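Local atomic coordinates of flavin adenine dinucleotide synthase (Saccharomyces cerevisiae, PDB entry 2WSI), a protein that catalyses the transfer of an adenylyl group from ATP to FMN, forming the coenzyme FAD and releasing diphosphate. Residues Asn15-Ile20 / Glu32-Thr37; Asn118-Thr123 / Leu129-Ser134; Pro243-His246 / Glu250-His253. All blocks are in the same frame, centred on the assembly; numbering follows the deposited sequence.

Contact 1: residues Asn15-Ile20 / Glu32-Thr37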
loop_
_atom_site.group_PDB
_atom_site.type_symbol
_atom_site.label_atom_id
_atom_site.label_comp_id
_atom_site.label_asym_id
_atom_site.label_seq_id
_atom_site.Cartn_x
_atom_site.Cartn_y
_atom_site.Cartn_z
ATOM N N ASN A 15 4.088 -9.920 -12.454
ATOM C CA ASN A 15 4.393 -10.458 -13.784
ATOM C C ASN A 15 3.109 -10.719 -14.585
ATOM O O ASN A 15 2.993 -10.366 -15.751
ATOM C CB ASN A 15 5.189 -11.760 -13.641
ATOM C CG ASN A 15 5.926 -12.144 -14.937
ATOM O OD1 ASN A 15 6.455 -11.293 -15.643
ATOM N ND2 ASN A 15 5.976 -13.432 -15.220
ATOM N N SER A 16 2.142 -11.335 -13.930
ATOM C CA SER A 16 0.860 -11.599 -14.533
ATOM C C SER A 16 0.167 -10.287 -14.958
ATOM O O SER A 16 -0.394 -10.195 -16.059
ATOM C CB SER A 16 0.003 -12.399 -13.557
ATOM O OG SER A 16 -1.276 -12.636 -14.091
ATOM N N TYR A 17 0.221 -9.260 -14.110
ATOM C CA TYR A 17 -0.394 -7.990 -14.468
ATOM C C TYR A 17 0.316 -7.420 -15.690
ATOM O O TYR A 17 -0.327 -6.855 -16.589
ATOM C CB TYR A 17 -0.325 -6.961 -13.325
ATOM C CG TYR A 17 -1.225 -5.767 -13.589
ATOM C CD1 TYR A 17 -2.495 -5.670 -13.006
ATOM C CD2 TYR A 17 -0.807 -4.746 -14.445
ATOM C CE1 TYR A 17 -3.317 -4.547 -13.262
ATOM C CE2 TYR A 17 -1.594 -3.671 -14.717
ATOM C CZ TYR A 17 -2.847 -3.571 -14.153
ATOM O OH TYR A 17 -3.571 -2.465 -14.471
ATOM N N LEU A 18 1.638 -7.560 -15.726
ATOM C CA LEU A 18 2.428 -6.963 -16.805
ATOM C C LEU A 18 2.178 -7.719 -18.112
ATOM O O LEU A 18 2.561 -7.254 -19.172
ATOM C CB LEU A 18 3.940 -6.978 -16.495
ATOM C CG LEU A 18 4.482 -6.026 -15.421
ATOM C CD1 LEU A 18 6.012 -6.157 -15.227
ATOM C CD2 LEU A 18 4.118 -4.599 -15.771
ATOM N N HIS A 19 1.566 -8.895 -18.031
ATOM C CA HIS A 19 1.249 -9.661 -19.228
ATOM C C HIS A 19 -0.211 -9.506 -19.654
ATOM O O HIS A 19 -0.660 -10.171 -20.592
ATOM C CB HIS A 19 1.565 -11.140 -19.007
ATOM C CG HIS A 19 3.022 -11.468 -19.118
ATOM N ND1 HIS A 19 3.541 -12.196 -20.168
ATOM C CD2 HIS A 19 4.072 -11.157 -18.320
ATOM C CE1 HIS A 19 4.847 -12.326 -20.009
ATOM N NE2 HIS A 19 5.194 -11.705 -18.895
ATOM N N ILE A 20 -0.974 -8.665 -18.959
ATOM C CA ILE A 20 -2.332 -8.390 -19.408
ATOM C C ILE A 20 -2.311 -7.737 -20.796
ATOM O O ILE A 20 -1.667 -6.696 -21.017
ATOM C CB ILE A 20 -3.098 -7.458 -18.474
ATOM C CG1 ILE A 20 -3.308 -8.121 -17.109
ATOM C CG2 ILE A 20 -4.455 -7.124 -19.094
ATOM C CD1 ILE A 20 -3.734 -7.126 -16.022
ATOM N N GLU A 32 2.809 0.658 -17.039
ATOM C CA GLU A 32 3.900 1.617 -17.012
ATOM C C GLU A 32 4.275 2.061 -15.587
ATOM O O GLU A 32 5.462 2.238 -15.287
ATOM C CB GLU A 32 3.564 2.873 -17.804
ATOM C CG GLU A 32 4.658 3.928 -17.692
ATOM C CD GLU A 32 4.331 5.208 -18.454
ATOM O OE1 GLU A 32 3.460 5.974 -17.978
ATOM O OE2 GLU A 32 4.955 5.454 -19.519
ATOM N N ALA A 33 3.282 2.315 -14.738
ATOM C CA ALA A 33 3.585 2.730 -13.363
ATOM C C ALA A 33 4.349 1.613 -12.619
ATOM O O ALA A 33 5.235 1.881 -11.778
ATOM C CB ALA A 33 2.308 3.083 -12.633
ATOM N N ILE A 34 3.976 0.372 -12.903
ATOM C CA ILE A 34 4.659 -0.787 -12.326
ATOM C C ILE A 34 6.118 -0.814 -12.776
ATOM O O ILE A 34 7.045 -0.957 -11.965
ATOM C CB ILE A 34 3.968 -2.100 -12.726
ATOM C CG1 ILE A 34 2.644 -2.258 -11.953
ATOM C CG2 ILE A 34 4.838 -3.320 -12.409
ATOM C CD1 ILE A 34 1.774 -3.365 -12.497
ATOM N N ARG A 35 6.343 -0.660 -14.071
ATOM C CA ARG A 35 7.719 -0.709 -14.568
ATOM C C ARG A 35 8.611 0.358 -13.989
ATOM O O ARG A 35 9.772 0.099 -13.671
ATOM C CB ARG A 35 7.743 -0.650 -16.087
ATOM C CG ARG A 35 7.465 -2.021 -16.672
ATOM C CD ARG A 35 7.708 -2.023 -18.164
ATOM N NE ARG A 35 6.511 -1.538 -18.820
ATOM C CZ ARG A 35 5.604 -2.342 -19.351
ATOM N NH1 ARG A 35 5.806 -3.650 -19.342
ATOM N NH2 ARG A 35 4.525 -1.838 -19.924
ATOM N N LEU A 36 8.082 1.559 -13.819
ATOM C CA LEU A 36 8.889 2.617 -13.237
ATOM C C LEU A 36 9.191 2.368 -11.748
ATOM O O LEU A 36 10.308 2.554 -11.300
ATOM C CB LEU A 36 8.165 3.941 -13.369
ATOM C CG LEU A 36 8.914 5.127 -12.782
ATOM C CD1 LEU A 36 10.303 5.313 -13.438
ATOM C CD2 LEU A 36 8.028 6.352 -12.981
ATOM N N THR A 37 8.170 2.030 -10.971
ATOM C CA THR A 37 8.392 1.702 -9.558
ATOM C C THR A 37 9.447 0.591 -9.407
ATOM O O THR A 37 10.356 0.684 -8.567
ATOM C CB THR A 37 7.082 1.289 -8.885
ATOM O OG1 THR A 37 6.180 2.407 -8.858
ATOM C CG2 THR A 37 7.330 0.820 -7.456
HETATM O O HOH W 1 3.253 -4.661 -19.794
#

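Contact 2: residues Asn118-Thr123 / Leu129-Ser134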
loop_
_atom_site.group_PDB
_atom_site.type_symbol
_atom_site.label_atom_id
_atom_site.label_comp_id
_atom_site.label_asym_id
_atom_site.label_seq_id
_atom_site.Cartn_x
_atom_site.Cartn_y
_atom_site.Cartn_z
ATOM N N ASN A 118 -6.283 -4.585 12.926
ATOM C CA ASN A 118 -6.427 -6.025 12.705
ATOM C C ASN A 118 -5.881 -6.446 11.334
ATOM O O ASN A 118 -5.226 -7.474 11.204
ATOM C CB ASN A 118 -7.883 -6.464 12.849
ATOM C CG ASN A 118 -8.341 -6.508 14.302
ATOM O OD1 ASN A 118 -7.535 -6.656 15.212
ATOM N ND2 ASN A 118 -9.634 -6.364 14.519
ATOM N N PHE A 119 -6.154 -5.632 10.323
ATOM C CA PHE A 119 -5.635 -5.869 8.981
ATOM C C PHE A 119 -4.102 -5.814 8.936
ATOM O O PHE A 119 -3.459 -6.601 8.236
ATOM C CB PHE A 119 -6.212 -4.827 8.004
ATOM C CG PHE A 119 -5.850 -5.099 6.575
ATOM C CD1 PHE A 119 -6.397 -6.188 5.903
ATOM C CD2 PHE A 119 -4.960 -4.283 5.908
ATOM C CE1 PHE A 119 -6.071 -6.432 4.587
ATOM C CE2 PHE A 119 -4.628 -4.538 4.603
ATOM C CZ PHE A 119 -5.183 -5.607 3.941
ATOM N N VAL A 120 -3.511 -4.873 9.663
ATOM C CA VAL A 120 -2.048 -4.783 9.700
ATOM C C VAL A 120 -1.445 -6.048 10.283
ATOM O O VAL A 120 -0.475 -6.597 9.754
ATOM C CB VAL A 120 -1.569 -3.557 10.519
ATOM C CG1 VAL A 120 -0.079 -3.610 10.714
ATOM C CG2 VAL A 120 -1.974 -2.238 9.787
ATOM N N LEU A 121 -2.013 -6.510 11.391
ATOM C CA LEU A 121 -1.542 -7.749 12.029
ATOM C C LEU A 121 -1.709 -8.958 11.096
ATOM O O LEU A 121 -0.784 -9.736 10.930
ATOM C CB LEU A 121 -2.293 -7.994 13.349
ATOM C CG LEU A 121 -2.136 -6.954 14.467
ATOM C CD1 LEU A 121 -2.817 -7.472 15.771
ATOM C CD2 LEU A 121 -0.695 -6.590 14.764
ATOM N N GLU A 122 -2.882 -9.120 10.483
ATOM C CA GLU A 122 -3.099 -10.255 9.594
ATOM C C GLU A 122 -2.161 -10.208 8.383
ATOM O O GLU A 122 -1.604 -11.228 7.978
ATOM C CB GLU A 122 -4.551 -10.330 9.097
ATOM C CG GLU A 122 -5.572 -10.737 10.163
ATOM C CD GLU A 122 -5.494 -12.231 10.499
ATOM O OE1 GLU A 122 -4.789 -12.988 9.783
ATOM O OE2 GLU A 122 -6.136 -12.642 11.485
ATOM N N THR A 123 -1.966 -9.030 7.797
ATOM C CA THR A 123 -1.165 -8.991 6.588
ATOM C C THR A 123 0.316 -9.050 6.960
ATOM O O THR A 123 1.142 -9.481 6.157
ATOM C CB THR A 123 -1.512 -7.795 5.663
ATOM O OG1 THR A 123 -1.362 -6.562 6.367
ATOM C CG2 THR A 123 -2.933 -7.914 5.145
ATOM N N LEU A 129 6.194 -10.061 7.674
ATOM C CA LEU A 129 6.782 -8.807 8.108
ATOM C C LEU A 129 7.229 -8.914 9.549
ATOM O O LEU A 129 6.529 -9.465 10.377
ATOM C CB LEU A 129 5.735 -7.699 8.039
ATOM C CG LEU A 129 5.027 -7.621 6.686
ATOM C CD1 LEU A 129 4.038 -6.426 6.681
ATOM C CD2 LEU A 129 6.067 -7.509 5.568
ATOM N N SER A 130 8.376 -8.348 9.841
ATOM C CA SER A 130 8.838 -8.202 11.217
ATOM C C SER A 130 8.403 -6.829 11.658
ATOM O O SER A 130 9.012 -5.816 11.308
ATOM C CB SER A 130 10.356 -8.283 11.313
ATOM O OG SER A 130 10.771 -8.053 12.655
ATOM N N LEU A 131 7.328 -6.793 12.419
ATOM C CA LEU A 131 6.675 -5.527 12.687
ATOM C C LEU A 131 7.141 -4.847 13.963
ATOM O O LEU A 131 6.980 -5.383 15.060
ATOM C CB LEU A 131 5.174 -5.775 12.762
ATOM C CG LEU A 131 4.309 -4.525 12.803
ATOM C CD1 LEU A 131 4.273 -3.887 11.393
ATOM C CD2 LEU A 131 2.939 -4.911 13.262
ATOM N N TYR A 132 7.728 -3.668 13.826
ATOM C CA TYR A 132 7.801 -2.749 14.951
ATOM C C TYR A 132 6.489 -1.995 14.961
ATOM O O TYR A 132 6.130 -1.373 13.950
ATOM C CB TYR A 132 8.938 -1.763 14.762
ATOM C CG TYR A 132 8.945 -0.609 15.742
ATOM C CD1 TYR A 132 9.606 -0.699 16.965
ATOM C CD2 TYR A 132 8.324 0.599 15.421
ATOM C CE1 TYR A 132 9.628 0.394 17.855
ATOM C CE2 TYR A 132 8.344 1.686 16.287
ATOM C CZ TYR A 132 8.993 1.586 17.493
ATOM O OH TYR A 132 8.994 2.692 18.316
ATOM N N GLU A 133 5.763 -2.056 16.078
ATOM C CA GLU A 133 4.563 -1.230 16.258
ATOM C C GLU A 133 4.693 -0.315 17.480
ATOM O O GLU A 133 4.796 -0.793 18.612
ATOM C CB GLU A 133 3.311 -2.109 16.418
ATOM C CG GLU A 133 2.039 -1.280 16.675
ATOM C CD GLU A 133 0.752 -2.104 16.679
ATOM O OE1 GLU A 133 0.820 -3.349 16.682
ATOM O OE2 GLU A 133 -0.343 -1.499 16.694
ATOM N N SER A 134 4.673 0.992 17.252
ATOM C CA SER A 134 4.694 1.966 18.338
ATOM C C SER A 134 3.539 1.704 19.299
ATOM O O SER A 134 2.575 1.039 18.954
ATOM C CB SER A 134 4.579 3.387 17.790
ATOM O OG SER A 134 3.274 3.628 17.315
#

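Contact 3: residues Pro243-His246 / Glu250-His253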
loop_
_atom_site.group_PDB
_atom_site.type_symbol
_atom_site.label_atom_id
_atom_site.label_comp_id
_atom_site.label_asym_id
_atom_site.label_seq_id
_atom_site.Cartn_x
_atom_site.Cartn_y
_atom_site.Cartn_z
ATOM N N PRO A 243 -21.764 6.208 -9.715
ATOM C CA PRO A 243 -20.543 6.020 -10.508
ATOM C C PRO A 243 -20.486 4.660 -11.201
ATOM O O PRO A 243 -20.977 3.657 -10.685
ATOM C CB PRO A 243 -19.430 6.158 -9.469
ATOM C CG PRO A 243 -20.041 5.690 -8.198
ATOM C CD PRO A 243 -21.528 6.028 -8.271
ATOM N N ALA A 244 -19.880 4.633 -12.378
ATOM C CA ALA A 244 -19.661 3.382 -13.094
ATOM C C ALA A 244 -18.504 2.605 -12.461
ATOM O O ALA A 244 -17.602 3.198 -11.872
ATOM C CB ALA A 244 -19.348 3.680 -14.544
ATOM N N LEU A 245 -18.520 1.288 -12.594
ATOM C CA LEU A 245 -17.364 0.488 -12.198
ATOM C C LEU A 245 -16.382 0.450 -13.354
ATOM O O LEU A 245 -16.748 0.111 -14.485
ATOM C CB LEU A 245 -17.776 -0.924 -11.816
ATOM C CG LEU A 245 -16.659 -1.876 -11.379
ATOM C CD1 LEU A 245 -15.932 -1.349 -10.129
ATOM C CD2 LEU A 245 -17.244 -3.241 -11.110
ATOM N N HIS A 246 -15.135 0.814 -13.079
ATOM C CA HIS A 246 -14.126 0.858 -14.133
ATOM C C HIS A 246 -13.167 -0.314 -14.091
ATOM O O HIS A 246 -12.269 -0.393 -14.934
ATOM C CB HIS A 246 -13.307 2.129 -14.035
ATOM C CG HIS A 246 -14.087 3.357 -14.343
ATOM N ND1 HIS A 246 -14.499 3.666 -15.621
ATOM C CD2 HIS A 246 -14.557 4.342 -13.542
ATOM C CE1 HIS A 246 -15.184 4.797 -15.594
ATOM N NE2 HIS A 246 -15.230 5.229 -14.345
ATOM N N GLU A 250 -10.520 -6.469 -14.237
ATOM C CA GLU A 250 -9.516 -6.826 -13.238
ATOM C C GLU A 250 -10.138 -7.687 -12.162
ATOM O O GLU A 250 -9.523 -8.635 -11.688
ATOM C CB GLU A 250 -8.945 -5.576 -12.591
ATOM C CG GLU A 250 -8.086 -4.736 -13.500
ATOM C CD GLU A 250 -8.846 -3.617 -14.183
ATOM O OE1 GLU A 250 -10.052 -3.808 -14.507
ATOM O OE2 GLU A 250 -8.227 -2.550 -14.400
ATOM N N ILE A 251 -11.365 -7.348 -11.762
ATOM C CA ILE A 251 -12.054 -8.098 -10.729
ATOM C C ILE A 251 -12.350 -9.512 -11.243
ATOM O O ILE A 251 -12.035 -10.494 -10.586
ATOM C CB ILE A 251 -13.382 -7.411 -10.318
ATOM C CG1 ILE A 251 -13.127 -6.167 -9.442
ATOM C CG2 ILE A 251 -14.288 -8.386 -9.576
ATOM C CD1 ILE A 251 -14.323 -5.189 -9.395
ATOM N N ILE A 252 -12.947 -9.611 -12.430
ATOM C CA ILE A 252 -13.404 -10.902 -12.942
ATOM C C ILE A 252 -12.236 -11.819 -13.219
ATOM O O ILE A 252 -12.331 -13.022 -13.035
ATOM C CB ILE A 252 -14.196 -10.753 -14.265
ATOM C CG1 ILE A 252 -15.508 -10.001 -14.033
ATOM C CG2 ILE A 252 -14.458 -12.122 -14.881
ATOM C CD1 ILE A 252 -16.342 -10.559 -12.902
ATOM N N HIS A 253 -11.131 -11.249 -13.671
ATOM C CA HIS A 253 -9.993 -12.050 -14.096
ATOM C C HIS A 253 -8.839 -11.975 -13.107
ATOM O O HIS A 253 -7.700 -12.235 -13.484
ATOM C CB HIS A 253 -9.505 -11.572 -15.457
ATOM C CG HIS A 253 -10.527 -11.705 -16.538
ATOM N ND1 HIS A 253 -11.380 -10.678 -16.885
ATOM C CD2 HIS A 253 -10.832 -12.744 -17.350
ATOM C CE1 HIS A 253 -12.169 -11.081 -17.866
ATOM N NE2 HIS A 253 -11.853 -12.328 -18.171
HETATM O O HOH W 2 -9.789 -0.765 -15.895
HETATM O O HOH W 3 -12.164 -3.140 -16.437
#

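Contact 1: residues Asn15-Ile20 / Glu32-Thr37
Tyr17 and Leu18 of helix 3-18 pack against Ile34 and Arg35 of helix 25-45. This is a helix-to-helix contact between neighbours in sequence. It is mainly apolar, with one water bridge at its more exposed side. About 207 Å² of surface is buried between the two segments.

Ile34 stands in the middle and serves two partners with different branches. Its CG2 methyl meets the tip of Leu18, with Ile34 CG2 to Leu18 CD2 at 3.7 Å. Ile34 CD1 points to the Tyr17 ring and lies 3.5 Å from Tyr17 CD2. The methyl comes in obliquely at the ring. In Ile34 CG1 lies anti to the carbonyl carbon (chi1 -74°), which leaves CG2 anti to the backbone N and separates the two branches. Another methyl, Ile20 CD1, sits 3.6 Å above one face of the Tyr17 ring, offset toward its rim.

Arg35 closes the exposed side. Its chain bends at chi3 (-84°) and turns one face of the guanidinium to Leu18. Leu18 CD2 lies over that face, 4.1 Å from Arg35 NH1. Arg35 NH1 donates to water 1 at 2.8 Å. That water donates in turn to Leu18 O, also at 2.8 Å. The backbone carbonyl of Leu18 is thus tied to the arginine through one solvent molecule.

Other elements cover the buried side. Tyr17 OH is hydrogen-bonded to Ser204 on helix 199-209, and the Tyr17 ring meets Phe205 and Tyr208 edge-to-face. Ile34 also touches Phe205, and Trp197 in the loop before helix 199-209. Helices 3-18 and 25-45 therefore pack together onto helix 199-209.

Contact 2: residues Asn118-Thr123 / Leu129-Ser134
Phe119 O is gripped twice by Thr123, whose own carbonyl faces the strand residue Leu129. The Thr123 OG1 hydroxyl donates to Phe119 O at 2.8 Å, and Thr123 N donates to the same oxygen at 2.9 Å. The two donors arrive from opposite faces of the carbonyl plane. The hydroxyl is tilted 29° from that plane. Thr123 OG1 is also hydrogen-bonded to Tyr60, so this side chain is held from two directions. Its CG2 methyl rests over one face of the Phe119 ring.

Between helix and strand the contact is mainly apolar. Leu131 is at its centre, with CG anti to the backbone N (chi1 -170°), which extends the side chain to the helix. Leu131 CD2 meets Val120 CG1 at 4.2 Å and Leu121 CD2 at 4.3 Å. The side chains of Val120 and Leu131 cross at about a right angle. At one end, Leu129 CD1 approaches Thr123 O at 4.2 Å. At the other, the extended Glu133 brings OE1 to 4.1 Å from Leu121 CD2, again with the side chains crossing nearly at right angles. Leu129, Leu131 and Glu133, every second residue of the strand, all start toward the helix.

The two segment axes come within 9.8 Å, and their directions differ by 143°. Ser130 and Tyr132 make backbone hydrogen bonds to strand 102-106. Strand 129-133 is an outermost strand of this chain's sheet. Strand 102-106, helix 114-126 and strand 129-133 form a beta-alpha-beta crossover, as expected in the Rossmann-like fold of the HUP clan.

Contact 3: residues Pro243-His246 / Glu250-His253
Leu245 and His246 belong to the loop that leads into the short helix 248-252, and they fold against Ile251 and Glu250 of that helix. This is a loop-to-helix contact: the loop residues meet the helix they lead into, with three residues between the segments, two of them in the helix. It is small, with 98 Å² buried, and has an apolar half and a polar half bridged by two waters.

The apolar half is a single pair of methyl groups. Leu245 CD2 meets Ile251 CD1 at 3.9 Å, and the two side chains cross at a slant. Leu245 also touches Trp291.

The polar half joins a backbone carbonyl to a carboxylate. His246 O and Glu250 OE1 are 4.1 Å apart, and two waters lie between the groups. The Glu250 chain bends at chi2 (94°), which swings its carboxylate round toward the loop. Glu250 OE2 has a protein partner as well, a hydrogen bond to Ser204 on helix 199-209. The Glu250 side chain also touches Ile26 and Ile27 of helix 25-45. The carboxylate is therefore held at a meeting point of several elements.

Each water has more acceptors in reach than protons to give, so not all of its links can be made at once. Water 2 lies 2.7 Å from His246 O and 2.8 Å from Glu250 OE2. Water 3 lies 3.1 Å from His246 O and 2.9 Å from Glu250 OE1.

Contacts 1 and 3 are neighbours. Their centres are about 18 Å apart and their nearest atoms about 5 Å apart, without touching. Ser204 joins them, because its OG is hydrogen-bonded both to Tyr17 OH of contact 1 and to Glu250 OE2 of contact 3. Ile27 of helix 25-45 is also touched from both. Contact 2 stands apart, with its centre about 27 Å from that of contact 1 and about 29 Å from that of contact 3, on the opposite side of the chain's centre. It is the one near the cofactor: the side chain of Val120 is about 8 Å from the bound FAD. Contacts 1 and 3 lie away from the FAD site.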